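Local coordinates for DUF2019 domain-containing protein (Rhodopseudomonas palustris, PDB 2I9C), which is of unknown function but folds as a small all-helical domain of the DUF2019 family, which is grouped with the tetratricopeptide-like helical repeats, at residues Q92-V97 with M110-L115; D57-L62 with T81-P86; L17-T22 with M71-Q76. All coordinates share one frame; numbering follows the deposited sequence. Where two conformers were deposited one is given.

Interaction 1: Q92-V97 with M110-L115; sequences QLEAIV and MCLDLL. With ACT (acetate ion), chain B.
L112 reaches from helix 104-117 to the neighbouring helix 86-99 and lays its two methyls over different residues. L112 CD1 comes within 3.7 Å of E94 CG, where the two side chains meet at about a right angle, and within 3.9 Å of V97 CG2. The other branch runs alongside L93 in the opposite sense, L112 CD2 lying 3.9 Å from L93 CD1. In the conformer given, C111 SG lies 3.8 Å from L93 CD1. The CA-CB bonds of both leucines point toward the facing helix, and CG beside the backbone N (chi1 -72° in L112) spreads the L112 methyls between E94 and V97 on one hand and L93 on the other. The two helices, consecutive in an all-helical chain, form a hairpin-like pair whose segment axes approach to 10.3 Å, with N-to-C directions 133° apart. With L112 cut back to an alanine, a gap is likely to open between L93 and V97, leaving the aliphatic part of E94 without its apolar neighbour. The carboxylate of E94 is engaged elsewhere, in a salt bridge with R90 of its own helix. A108 and L75 also pack on L93. Elsewhere on helix 86-99, Q92 NE2 donates to an acetate ion, probably from the crystallisation liquor.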
ATOM      1  N   GLN A  92      -1.849  -6.717   9.857  1.00 29.06           N
ATOM      2  CA  GLN A  92      -1.751  -7.192   8.479  1.00 28.48           C
ATOM      3  C   GLN A  92      -0.287  -7.416   8.073  1.00 28.13           C
ATOM      4  O   GLN A  92       0.032  -8.441   7.514  1.00 28.62           O
ATOM      5  CB  GLN A  92      -2.459  -6.257   7.492  1.00 28.27           C
ATOM      6  CG  GLN A  92      -2.349  -6.675   6.000  1.00 27.58           C
ATOM      7  CD  GLN A  92      -2.874  -8.057   5.688  1.00 29.74           C
ATOM      8  OE1 GLN A  92      -3.805  -8.573   6.350  1.00 32.67           O
ATOM      9  NE2 GLN A  92      -2.278  -8.685   4.679  1.00 24.75           N
ATOM     10  N   LEU A  93       0.610  -6.515   8.434  1.00 27.01           N
ATOM     11  CA  LEU A  93       2.000  -6.738   8.085  1.00 27.81           C
ATOM     12  C   LEU A  93       2.509  -8.006   8.729  1.00 27.49           C
ATOM     13  O   LEU A  93       3.296  -8.712   8.121  1.00 27.93           O
ATOM     14  CB  LEU A  93       2.864  -5.534   8.478  1.00 27.31           C
ATOM     15  CG  LEU A  93       2.657  -4.214   7.734  1.00 29.27           C
ATOM     16  CD1 LEU A  93       3.530  -3.123   8.378  1.00 26.42           C
ATOM     17  CD2 LEU A  93       3.037  -4.394   6.229  1.00 29.81           C
ATOM     18  N   GLU A  94       2.087  -8.265   9.978  1.00 28.37           N
ATOM     19  CA  GLU A  94       2.490  -9.448  10.717  1.00 29.05           C
ATOM     20  C   GLU A  94       1.991 -10.705  10.025  1.00 27.69           C
ATOM     21  O   GLU A  94       2.736 -11.648   9.931  1.00 28.40           O
ATOM     22  CB  GLU A  94       2.033  -9.380  12.178  1.00 28.26           C
ATOM     23  CG  GLU A  94       2.888  -8.355  12.990  1.00 31.19           C
ATOM     24  CD  GLU A  94       2.412  -8.082  14.414  1.00 34.43           C
ATOM     25  OE1 GLU A  94       1.220  -8.323  14.759  1.00 41.29           O
ATOM     26  OE2 GLU A  94       3.251  -7.573  15.186  1.00 38.01           O
ATOM     27  N   ALA A  95       0.739 -10.709   9.565  1.00 27.36           N
ATOM     28  CA  ALA A  95       0.160 -11.814   8.727  1.00 26.96           C
ATOM     29  C   ALA A  95       0.923 -12.059   7.419  1.00 26.32           C
ATOM     30  O   ALA A  95       1.120 -13.205   7.027  1.00 25.86           O
ATOM     31  CB  ALA A  95      -1.312 -11.544   8.429  1.00 26.67           C
ATOM     32  N   ILE A  96       1.296 -10.980   6.720  1.00 25.83           N
ATOM     33  CA  ILE A  96       2.164 -11.097   5.540  1.00 25.87           C
ATOM     34  C   ILE A  96       3.520 -11.751   5.885  1.00 26.67           C
ATOM     35  O   ILE A  96       3.915 -12.728   5.242  1.00 27.10           O
ATOM     36  CB  ILE A  96       2.318  -9.726   4.785  1.00 25.58           C
ATOM     37  CG1 ILE A  96       0.922  -9.224   4.369  1.00 24.13           C
ATOM     38  CG2 ILE A  96       3.302  -9.868   3.542  1.00 25.22           C
ATOM     39  CD1 ILE A  96       0.969  -7.781   3.746  1.00 24.05           C
ATOM     40  N   VAL A  97       4.239 -11.238   6.895  1.00 26.21           N
ATOM     41  CA  VAL A  97       5.417 -11.986   7.410  1.00 25.35           C
ATOM     42  C   VAL A  97       5.103 -13.474   7.690  1.00 25.57           C
ATOM     43  O   VAL A  97       5.853 -14.333   7.247  1.00 26.66           O
ATOM     44  CB  VAL A  97       6.002 -11.332   8.683  1.00 24.86           C
ATOM     45  CG1 VAL A  97       7.116 -12.165   9.259  1.00 26.52           C
ATOM     46  CG2 VAL A  97       6.513  -9.943   8.371  1.00 23.18           C
HETATM   47  N   MSE A 110      10.943  -6.024   7.089  1.00 27.65           N
HETATM   48  CA  MSE A 110      11.756  -4.806   7.191  0.50 28.48           C
HETATM   49  C   MSE A 110      10.945  -3.591   7.714  1.00 27.76           C
HETATM   50  O   MSE A 110      11.437  -2.828   8.568  1.00 27.19           O
HETATM   51  CB  MSE A 110      12.454  -4.504   5.857  0.50 29.48           C
HETATM   52  CG  MSE A 110      13.420  -3.289   5.860  0.50 34.50           C
HETATM   53 SE   MSE A 110      15.321  -3.616   6.440  0.50 48.64          SE
HETATM   54  CE  MSE A 110      15.123  -3.335   8.350  0.50 45.08           C
ATOM     55  N   CYS A 111       9.706  -3.435   7.226  1.00 27.28           N
ATOM     56  CA  CYS A 111       8.799  -2.401   7.717  0.50 27.28           C
ATOM     57  C   CYS A 111       8.598  -2.501   9.227  1.00 27.84           C
ATOM     58  O   CYS A 111       8.683  -1.501   9.933  1.00 27.60           O
ATOM     59  CB  CYS A 111       7.434  -2.475   7.036  0.50 27.15           C
ATOM     60  SG  CYS A 111       6.492  -1.006   7.337  0.50 25.90           S
ATOM     61  N   LEU A 112       8.322  -3.711   9.696  1.00 27.14           N
ATOM     62  CA  LEU A 112       8.114  -3.955  11.102  1.00 27.03           C
ATOM     63  C   LEU A 112       9.415  -3.730  11.933  1.00 27.11           C
ATOM     64  O   LEU A 112       9.366  -3.166  13.033  1.00 26.53           O
ATOM     65  CB  LEU A 112       7.540  -5.359  11.291  1.00 26.01           C
ATOM     66  CG  LEU A 112       6.102  -5.584  10.858  1.00 26.66           C
ATOM     67  CD1 LEU A 112       5.784  -7.092  10.991  1.00 27.77           C
ATOM     68  CD2 LEU A 112       5.100  -4.700  11.629  1.00 27.66           C
ATOM     69  N   ASP A 113      10.562  -4.116  11.394  1.00 27.53           N
ATOM     70  CA  ASP A 113      11.874  -3.810  12.040  1.00 28.76           C
ATOM     71  C   ASP A 113      12.062  -2.295  12.221  1.00 28.71           C
ATOM     72  O   ASP A 113      12.388  -1.830  13.304  1.00 28.57           O
ATOM     73  CB  ASP A 113      13.046  -4.418  11.238  1.00 28.20           C
ATOM     74  CG  ASP A 113      13.053  -5.953  11.281  1.00 31.82           C
ATOM     75  OD1 ASP A 113      12.385  -6.522  12.178  1.00 34.67           O
ATOM     76  OD2 ASP A 113      13.695  -6.600  10.414  1.00 32.81           O
ATOM     77  N   LEU A 114      11.787  -1.528  11.168  1.00 29.07           N
ATOM     78  CA  LEU A 114      11.908  -0.082  11.217  1.00 30.21           C
ATOM     79  C   LEU A 114      10.924   0.499  12.233  1.00 30.84           C
ATOM     80  O   LEU A 114      11.266   1.393  12.979  1.00 31.45           O
ATOM     81  CB  LEU A 114      11.664   0.516   9.819  1.00 30.57           C
ATOM     82  CG  LEU A 114      12.734   0.236   8.748  1.00 30.07           C
ATOM     83  CD1 LEU A 114      12.198   0.489   7.328  1.00 27.23           C
ATOM     84  CD2 LEU A 114      13.897   1.137   9.076  1.00 26.56           C
ATOM     85  N   LEU A 115       9.699  -0.027  12.245  1.00 31.36           N
ATOM     86  CA  LEU A 115       8.682   0.396  13.212  1.00 32.29           C
ATOM     87  C   LEU A 115       9.099   0.140  14.658  1.00 32.19           C
ATOM     88  O   LEU A 115       8.826   0.941  15.538  1.00 32.38           O
ATOM     89  CB  LEU A 115       7.363  -0.347  12.934  1.00 31.80           C
ATOM     90  CG  LEU A 115       6.557   0.216  11.785  1.00 33.43           C
ATOM     91  CD1 LEU A 115       5.378  -0.684  11.451  1.00 34.94           C
ATOM     92  CD2 LEU A 115       6.102   1.644  12.125  1.00 35.98           C
TER
HETATM   93  C   ACT B 124      -2.059 -12.605   4.514  1.00 30.10           C
HETATM   94  O   ACT B 124      -2.396 -11.415   4.159  1.00 26.02           O
HETATM   95  OXT ACT B 124      -2.860 -13.612   4.921  1.00 27.92           O
HETATM   96  CH3 ACT B 124      -0.627 -12.714   4.472  1.00 31.62           C

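Interaction 2: D57-L62 with T81-P86; sequences DQRTAL and TLAVAP
An Asx turn opens the 3-10 segment 58-62, and the side chains it organises meet the turn that leads from helix 71-79 into helix 86-99. D57 OD1 accepts from R59 N at 3.3 Å on its anti side, while its syn lone pair takes R59 NE at 3.0 Å. The second carboxylate oxygen, D57 OD2, receives R59 NH2 at 2.8 Å, also on the syn side. The guanidinium thus grips the carboxylate side-on and nearly coplanar, a salt bridge that fixes the rotation of both groups. Against this ion pair lies V84: its CG1 packs on the D57 carboxylate, and V84 CB sits 3.7 Å from T60 OG1. A83 CB approaches the same guanidinium obliquely, 3.7 Å from R59 NH2, which also donates to the backbone O of K123, the last residue. Deeper in, T81 CG2 lies 3.3 Å from R59 O and 3.9 Å from L62 CB. The T81 hydroxyl sits between backbone N and carbonyl carbon (chi1 54°), from where OG1 bonds to A77 O. Typical here is an Asx turn with a side-on Asp-Arg pair at the start of a 3-10 segment, against which the turn 81-86 packs to bring two interhelical connections together.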
ATOM      1  N   ASP A  57      -8.642  12.194   6.471  1.00 33.21           N
ATOM      2  CA  ASP A  57      -7.593  11.310   5.977  1.00 32.47           C
ATOM      3  C   ASP A  57      -8.207  10.023   5.385  1.00 31.37           C
ATOM      4  O   ASP A  57      -8.447   9.032   6.108  1.00 30.10           O
ATOM      5  CB  ASP A  57      -6.567  11.008   7.081  1.00 33.55           C
ATOM      6  CG  ASP A  57      -5.298  10.415   6.547  1.00 32.35           C
ATOM      7  OD1 ASP A  57      -5.331   9.779   5.486  1.00 29.23           O
ATOM      8  OD2 ASP A  57      -4.260  10.564   7.223  1.00 32.86           O
ATOM      9  N   GLN A  58      -8.476  10.052   4.075  1.00 29.90           N
ATOM     10  CA  GLN A  58      -9.244   8.965   3.448  1.00 29.38           C
ATOM     11  C   GLN A  58      -8.337   7.782   3.094  1.00 29.56           C
ATOM     12  O   GLN A  58      -8.789   6.834   2.511  1.00 28.10           O
ATOM     13  CB  GLN A  58     -10.014   9.440   2.202  1.00 29.78           C
ATOM     14  CG  GLN A  58     -11.235  10.303   2.504  1.00 33.33           C
ATOM     15  CD  GLN A  58     -12.199   9.611   3.436  1.00 41.45           C
ATOM     16  OE1 GLN A  58     -12.622   8.448   3.199  1.00 44.81           O
ATOM     17  NE2 GLN A  58     -12.552  10.306   4.524  1.00 44.00           N
ATOM     18  N   ARG A  59      -7.067   7.809   3.511  1.00 29.42           N
ATOM     19  CA  ARG A  59      -6.278   6.558   3.464  1.00 29.86           C
ATOM     20  C   ARG A  59      -6.979   5.423   4.232  1.00 29.52           C
ATOM     21  O   ARG A  59      -6.732   4.245   3.977  1.00 29.80           O
ATOM     22  CB  ARG A  59      -4.855   6.775   4.013  1.00 29.81           C
ATOM     23  CG  ARG A  59      -3.957   7.584   3.093  1.00 31.61           C
ATOM     24  CD  ARG A  59      -2.566   7.852   3.720  1.00 29.41           C
ATOM     25  NE  ARG A  59      -2.620   8.664   4.949  1.00 29.13           N
ATOM     26  CZ  ARG A  59      -1.547   9.019   5.664  1.00 28.21           C
ATOM     27  NH1 ARG A  59      -0.352   8.694   5.241  1.00 30.39           N
ATOM     28  NH2 ARG A  59      -1.669   9.731   6.767  1.00 28.65           N
ATOM     29  N   THR A  60      -7.814   5.786   5.201  1.00 28.33           N
ATOM     30  CA  THR A  60      -8.656   4.853   5.918  1.00 28.78           C
ATOM     31  C   THR A  60      -9.477   3.957   4.962  1.00 28.87           C
ATOM     32  O   THR A  60      -9.750   2.786   5.252  1.00 27.36           O
ATOM     33  CB  THR A  60      -9.600   5.628   6.892  1.00 28.74           C
ATOM     34  OG1 THR A  60      -8.798   6.176   7.943  1.00 31.83           O
ATOM     35  CG2 THR A  60     -10.565   4.696   7.545  1.00 31.94           C
ATOM     36  N   ALA A  61      -9.822   4.485   3.796  1.00 28.39           N
ATOM     37  CA  ALA A  61     -10.593   3.705   2.869  1.00 28.33           C
ATOM     38  C   ALA A  61      -9.795   2.520   2.281  1.00 29.24           C
ATOM     39  O   ALA A  61     -10.416   1.578   1.770  1.00 27.74           O
ATOM     40  CB  ALA A  61     -11.147   4.626   1.742  1.00 28.42           C
ATOM     41  N   LEU A  62      -8.444   2.549   2.369  1.00 27.33           N
ATOM     42  CA  LEU A  62      -7.612   1.434   1.851  1.00 28.04           C
ATOM     43  C   LEU A  62      -7.650   0.180   2.723  1.00 28.42           C
ATOM     44  O   LEU A  62      -7.203  -0.903   2.312  1.00 27.75           O
ATOM     45  CB  LEU A  62      -6.134   1.875   1.669  1.00 26.43           C
ATOM     46  CG  LEU A  62      -5.940   3.048   0.707  1.00 27.79           C
ATOM     47  CD1 LEU A  62      -4.484   3.594   0.856  1.00 27.08           C
ATOM     48  CD2 LEU A  62      -6.293   2.594  -0.729  1.00 27.14           C
ATOM     49  N   THR A  81      -1.472   2.483   5.433  1.00 31.79           N
ATOM     50  CA  THR A  81      -2.432   2.776   6.494  1.00 30.83           C
ATOM     51  C   THR A  81      -1.824   2.753   7.893  1.00 31.19           C
ATOM     52  O   THR A  81      -2.563   2.868   8.885  1.00 32.14           O
ATOM     53  CB  THR A  81      -3.684   1.867   6.433  1.00 31.18           C
ATOM     54  OG1 THR A  81      -3.307   0.484   6.416  1.00 30.22           O
ATOM     55  CG2 THR A  81      -4.479   2.147   5.191  1.00 29.98           C
ATOM     56  N   LEU A  82      -0.507   2.594   8.006  1.00 30.05           N
ATOM     57  CA  LEU A  82       0.117   2.597   9.348  1.00 30.75           C
ATOM     58  C   LEU A  82      -0.178   3.888  10.122  1.00 30.96           C
ATOM     59  O   LEU A  82      -0.305   3.854  11.326  1.00 30.72           O
ATOM     60  CB  LEU A  82       1.631   2.373   9.289  1.00 31.13           C
ATOM     61  CG  LEU A  82       2.081   0.928   9.035  1.00 32.17           C
ATOM     62  CD1 LEU A  82       3.479   0.934   8.354  1.00 32.56           C
ATOM     63  CD2 LEU A  82       2.133   0.188  10.361  1.00 31.54           C
ATOM     64  N   ALA A  83      -0.315   5.015   9.425  1.00 31.57           N
ATOM     65  CA  ALA A  83      -0.554   6.268  10.121  1.00 31.96           C
ATOM     66  C   ALA A  83      -1.983   6.363  10.613  1.00 32.14           C
ATOM     67  O   ALA A  83      -2.210   6.831  11.721  1.00 32.20           O
ATOM     68  CB  ALA A  83      -0.207   7.469   9.241  1.00 32.02           C
ATOM     69  N   VAL A  84      -2.947   5.929   9.803  1.00 31.27           N
ATOM     70  CA  VAL A  84      -4.355   6.116  10.155  1.00 30.99           C
ATOM     71  C   VAL A  84      -4.917   4.968  10.987  1.00 31.95           C
ATOM     72  O   VAL A  84      -5.967   5.117  11.613  1.00 32.23           O
ATOM     73  CB  VAL A  84      -5.259   6.375   8.917  1.00 31.35           C
ATOM     74  CG1 VAL A  84      -4.848   7.655   8.214  1.00 30.67           C
ATOM     75  CG2 VAL A  84      -5.258   5.161   7.924  1.00 29.88           C
ATOM     76  N   ALA A  85      -4.245   3.814  10.976  1.00 31.20           N
ATOM     77  CA  ALA A  85      -4.755   2.612  11.658  1.00 31.43           C
ATOM     78  C   ALA A  85      -3.568   1.748  12.063  1.00 31.83           C
ATOM     79  O   ALA A  85      -3.350   0.673  11.473  1.00 31.48           O
ATOM     80  CB  ALA A  85      -5.699   1.837  10.746  1.00 31.07           C
ATOM     81  N   PRO A  86      -2.761   2.233  13.034  1.00 32.15           N
ATOM     82  CA  PRO A  86      -1.488   1.545  13.286  1.00 31.88           C
ATOM     83  C   PRO A  86      -1.650   0.107  13.730  1.00 32.38           C
ATOM     84  O   PRO A  86      -0.870  -0.746  13.286  1.00 31.96           O
ATOM     85  CB  PRO A  86      -0.813   2.397  14.386  1.00 31.51           C
ATOM     86  CG  PRO A  86      -1.886   3.209  14.985  1.00 31.45           C
ATOM     87  CD  PRO A  86      -2.930   3.420  13.906  1.00 31.71           C
TER

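Interaction 3: L17-T22 with M71-Q76; sequences LFAKVT and MQVRLQ. With ACT (acetate ion), chain B.
T22, in the conformer given, turns its methyl, not its hydroxyl, into helix 71-79. CG2 is anti to the backbone N, with OG1 beside that nitrogen (chi1 -49°), and the two branches therefore do different work. The methyl enters between Q72 and V73: T22 CG2 is 3.4 Å from Q72 O, 3.6 Å from Q72 CG and 3.6 Å from V73 CA. The hydroxyl folds back along its own helix and donates to F18 O at 2.7 Å. F18 O is thereby gripped twice, by T22 N and T22 OG1 from opposite faces of its carbonyl plane, and a buried hydroxyl finds its acceptor without drawing on the facing helix.

The F18 ring reaches the same helix further along. Its side chain crosses that of Q76 at about a right angle, with F18 CZ 4.0 Å from Q76 CB, while V73 O lies near the ring plane at its edge. One face of the ring carries T22 OG1, offset toward the rim. In return, V73 CG2 touches helix 11-30, 3.7 Å from A19 O.

Helices 11-30 and 71-79 are distant in sequence, yet the axes of the short segments approach to 9.0 Å and cross at 126° in the buried centre of the helical domain. The small side chains of A19, T22 and V73 are consistent with the close approach, T22 CA to V73 CA 5.3 Å. M44 of helix 34-53 touches F18, T22 and Q76, so a third helix closes over this junction.

Q72 is bent at chi2 (72°), and its amide has partners at both ends: OE1 accepts from Q104 and NE2 donates to Q25. On another side of helix 71-79, R74 NH1 donates to an acetate ion whose O lies in the guanidinium plane, at its edge.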
ATOM      1  N   LEU A  17      -8.727   2.163  -8.150  1.00 27.73           N
ATOM      2  CA  LEU A  17      -7.529   2.358  -8.992  1.00 27.54           C
ATOM      3  C   LEU A  17      -6.250   1.961  -8.223  1.00 27.22           C
ATOM      4  O   LEU A  17      -5.332   1.388  -8.792  1.00 26.07           O
ATOM      5  CB  LEU A  17      -7.436   3.807  -9.495  1.00 27.40           C
ATOM      6  CG  LEU A  17      -6.275   4.102 -10.450  1.00 26.09           C
ATOM      7  CD1 LEU A  17      -6.475   3.325 -11.826  1.00 27.21           C
ATOM      8  CD2 LEU A  17      -6.190   5.658 -10.673  1.00 27.94           C
ATOM      9  N   PHE A  18      -6.202   2.270  -6.933  1.00 27.38           N
ATOM     10  CA  PHE A  18      -5.092   1.822  -6.091  1.00 28.15           C
ATOM     11  C   PHE A  18      -4.918   0.286  -6.250  1.00 28.21           C
ATOM     12  O   PHE A  18      -3.800  -0.205  -6.428  1.00 27.99           O
ATOM     13  CB  PHE A  18      -5.367   2.187  -4.620  1.00 27.65           C
ATOM     14  CG  PHE A  18      -4.230   1.822  -3.657  1.00 29.25           C
ATOM     15  CD1 PHE A  18      -3.330   2.794  -3.205  1.00 29.84           C
ATOM     16  CD2 PHE A  18      -4.080   0.514  -3.210  1.00 31.73           C
ATOM     17  CE1 PHE A  18      -2.309   2.462  -2.303  1.00 28.50           C
ATOM     18  CE2 PHE A  18      -3.070   0.155  -2.327  1.00 27.28           C
ATOM     19  CZ  PHE A  18      -2.186   1.133  -1.867  1.00 29.06           C
ATOM     20  N   ALA A  19      -6.002  -0.482  -6.133  1.00 26.82           N
ATOM     21  CA  ALA A  19      -5.861  -1.932  -6.247  1.00 27.27           C
ATOM     22  C   ALA A  19      -5.397  -2.374  -7.658  1.00 27.72           C
ATOM     23  O   ALA A  19      -4.563  -3.277  -7.792  1.00 26.22           O
ATOM     24  CB  ALA A  19      -7.197  -2.661  -5.862  1.00 26.69           C
ATOM     25  N   LYS A  20      -5.954  -1.742  -8.697  1.00 28.40           N
ATOM     26  CA  LYS A  20      -5.585  -2.083 -10.084  0.50 28.63           C
ATOM     27  C   LYS A  20      -4.102  -1.819 -10.328  1.00 28.18           C
ATOM     28  O   LYS A  20      -3.425  -2.656 -10.903  1.00 27.73           O
ATOM     29  CB  LYS A  20      -6.460  -1.338 -11.122  0.50 28.77           C
ATOM     30  CG  LYS A  20      -6.243  -1.776 -12.595  0.50 28.16           C
ATOM     31  CD  LYS A  20      -6.968  -0.880 -13.598  0.50 28.92           C
ATOM     32  CE  LYS A  20      -7.397  -1.692 -14.826  0.50 32.52           C
ATOM     33  NZ  LYS A  20      -6.865  -1.112 -16.090  0.50 32.61           N
ATOM     34  N   VAL A  21      -3.598  -0.661  -9.898  1.00 28.95           N
ATOM     35  CA  VAL A  21      -2.179  -0.354 -10.167  1.00 29.14           C
ATOM     36  C   VAL A  21      -1.198  -1.204  -9.337  1.00 27.59           C
ATOM     37  O   VAL A  21      -0.092  -1.489  -9.768  1.00 27.97           O
ATOM     38  CB  VAL A  21      -1.821   1.204 -10.099  1.00 29.27           C
ATOM     39  CG1 VAL A  21      -2.796   2.004 -10.847  1.00 29.86           C
ATOM     40  CG2 VAL A  21      -1.766   1.682  -8.690  1.00 30.85           C
ATOM     41  N   THR A  22      -1.601  -1.606  -8.148  1.00 28.91           N
ATOM     42  CA  THR A  22      -0.772  -2.431  -7.306  0.50 28.67           C
ATOM     43  C   THR A  22      -0.788  -3.926  -7.722  1.00 29.68           C
ATOM     44  O   THR A  22       0.232  -4.635  -7.606  1.00 30.81           O
ATOM     45  CB  THR A  22      -1.183  -2.137  -5.876  0.50 28.85           C
ATOM     46  OG1 THR A  22      -1.192  -0.702  -5.733  0.50 27.82           O
ATOM     47  CG2 THR A  22      -0.225  -2.735  -4.885  0.50 29.02           C
HETATM   48  N   MSE A  71      -0.984 -10.177  -2.997  1.00 24.90           N
HETATM   49  CA  MSE A  71      -0.154  -9.913  -1.807  1.00 26.72           C
HETATM   50  C   MSE A  71       0.485  -8.534  -1.897  1.00 26.64           C
HETATM   51  O   MSE A  71       0.716  -7.865  -0.863  1.00 27.98           O
HETATM   52  CB  MSE A  71       0.946 -10.974  -1.654  1.00 26.46           C
HETATM   53  CG  MSE A  71       1.594 -10.994  -0.247  1.00 26.38           C
HETATM   54 SE   MSE A  71       0.167 -11.439   1.149  1.00 37.21          SE
HETATM   55  CE  MSE A  71       0.007 -13.401   0.937  1.00 24.50           C
ATOM     56  N   GLN A  72       0.789  -8.101  -3.114  1.00 26.83           N
ATOM     57  CA  GLN A  72       1.290  -6.745  -3.282  1.00 27.18           C
ATOM     58  C   GLN A  72       0.250  -5.690  -2.857  1.00 27.72           C
ATOM     59  O   GLN A  72       0.606  -4.672  -2.258  1.00 28.03           O
ATOM     60  CB  GLN A  72       1.771  -6.513  -4.731  1.00 27.79           C
ATOM     61  CG  GLN A  72       2.492  -5.115  -4.973  1.00 27.15           C
ATOM     62  CD  GLN A  72       3.877  -5.041  -4.342  1.00 30.97           C
ATOM     63  OE1 GLN A  72       4.369  -6.026  -3.791  1.00 31.85           O
ATOM     64  NE2 GLN A  72       4.534  -3.871  -4.467  1.00 30.20           N
ATOM     65  N   VAL A  73      -1.025  -5.913  -3.210  1.00 27.06           N
ATOM     66  CA  VAL A  73      -2.102  -5.005  -2.823  1.00 26.70           C
ATOM     67  C   VAL A  73      -2.166  -4.963  -1.287  1.00 26.38           C
ATOM     68  O   VAL A  73      -2.196  -3.889  -0.704  1.00 26.08           O
ATOM     69  CB  VAL A  73      -3.476  -5.419  -3.457  1.00 26.55           C
ATOM     70  CG1 VAL A  73      -4.607  -4.483  -3.034  1.00 27.68           C
ATOM     71  CG2 VAL A  73      -3.360  -5.346  -4.997  1.00 22.79           C
ATOM     72  N   ARG A  74      -2.200  -6.133  -0.657  1.00 25.56           N
ATOM     73  CA  ARG A  74      -2.310  -6.202   0.787  1.00 25.82           C
ATOM     74  C   ARG A  74      -1.144  -5.489   1.472  1.00 25.02           C
ATOM     75  O   ARG A  74      -1.364  -4.778   2.459  1.00 25.68           O
ATOM     76  CB  ARG A  74      -2.362  -7.669   1.243  1.00 24.00           C
ATOM     77  CG  ARG A  74      -3.640  -8.399   0.793  1.00 25.34           C
ATOM     78  CD  ARG A  74      -3.762  -9.773   1.498  1.00 25.34           C
ATOM     79  NE  ARG A  74      -5.004 -10.454   1.087  1.00 25.23           N
ATOM     80  CZ  ARG A  74      -5.562 -11.480   1.712  1.00 27.10           C
ATOM     81  NH1 ARG A  74      -5.024 -11.981   2.809  1.00 26.22           N
ATOM     82  NH2 ARG A  74      -6.690 -12.019   1.238  1.00 26.11           N
ATOM     83  N   LEU A  75       0.082  -5.746   0.987  1.00 25.01           N
ATOM     84  CA  LEU A  75       1.309  -5.135   1.526  1.00 25.27           C
ATOM     85  C   LEU A  75       1.267  -3.614   1.452  1.00 25.81           C
ATOM     86  O   LEU A  75       1.498  -2.903   2.431  1.00 25.44           O
ATOM     87  CB  LEU A  75       2.574  -5.632   0.774  1.00 25.67           C
ATOM     88  CG  LEU A  75       3.887  -4.901   1.122  1.00 26.20           C
ATOM     89  CD1 LEU A  75       4.336  -5.201   2.521  1.00 22.98           C
ATOM     90  CD2 LEU A  75       4.952  -5.391   0.128  1.00 27.58           C
ATOM     91  N   GLN A  76       0.972  -3.109   0.272  1.00 26.25           N
ATOM     92  CA  GLN A  76       0.981  -1.676   0.060  0.50 26.54           C
ATOM     93  C   GLN A  76      -0.128  -0.990   0.849  1.00 26.93           C
ATOM     94  O   GLN A  76       0.070   0.087   1.355  1.00 26.75           O
ATOM     95  CB  GLN A  76       0.901  -1.338  -1.434  0.50 26.90           C
ATOM     96  CG  GLN A  76       2.233  -1.636  -2.177  0.50 27.83           C
ATOM     97  CD  GLN A  76       3.434  -1.084  -1.442  0.50 28.07           C
ATOM     98  OE1 GLN A  76       3.510   0.105  -1.185  0.50 28.75           O
ATOM     99  NE2 GLN A  76       4.377  -1.954  -1.095  0.50 25.46           N
TER
HETATM  100  C   ACT B 124      -2.059 -12.605   4.514  1.00 30.10           C
HETATM  101  O   ACT B 124      -2.396 -11.415   4.159  1.00 26.02           O
HETATM  102  OXT ACT B 124      -2.860 -13.612   4.921  1.00 27.92           O
HETATM  103  CH3 ACT B 124      -0.627 -12.714   4.472  1.00 31.62           C

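Along the chain, interactions 3 and 2 interleave: 17-22 comes first, then 57-62, 71-76 and 81-86, with both segments of interaction 1 following. Their centres lie about 14 to 16 Å apart, and each pair touches. L82, in the turn after helix 71-79, packs on C111 and L115 and so joins interaction 2 to interaction 1; L62 meets the F18 ring, linking interactions 2 and 3. Helices 71-79 and 86-99 are successive, and I96 against L75 and M71 carries the packing from interaction 3 to interaction 1. Q92 and R74 share one acetate across that junction. Such chained packing is consistent with one continuous helical core.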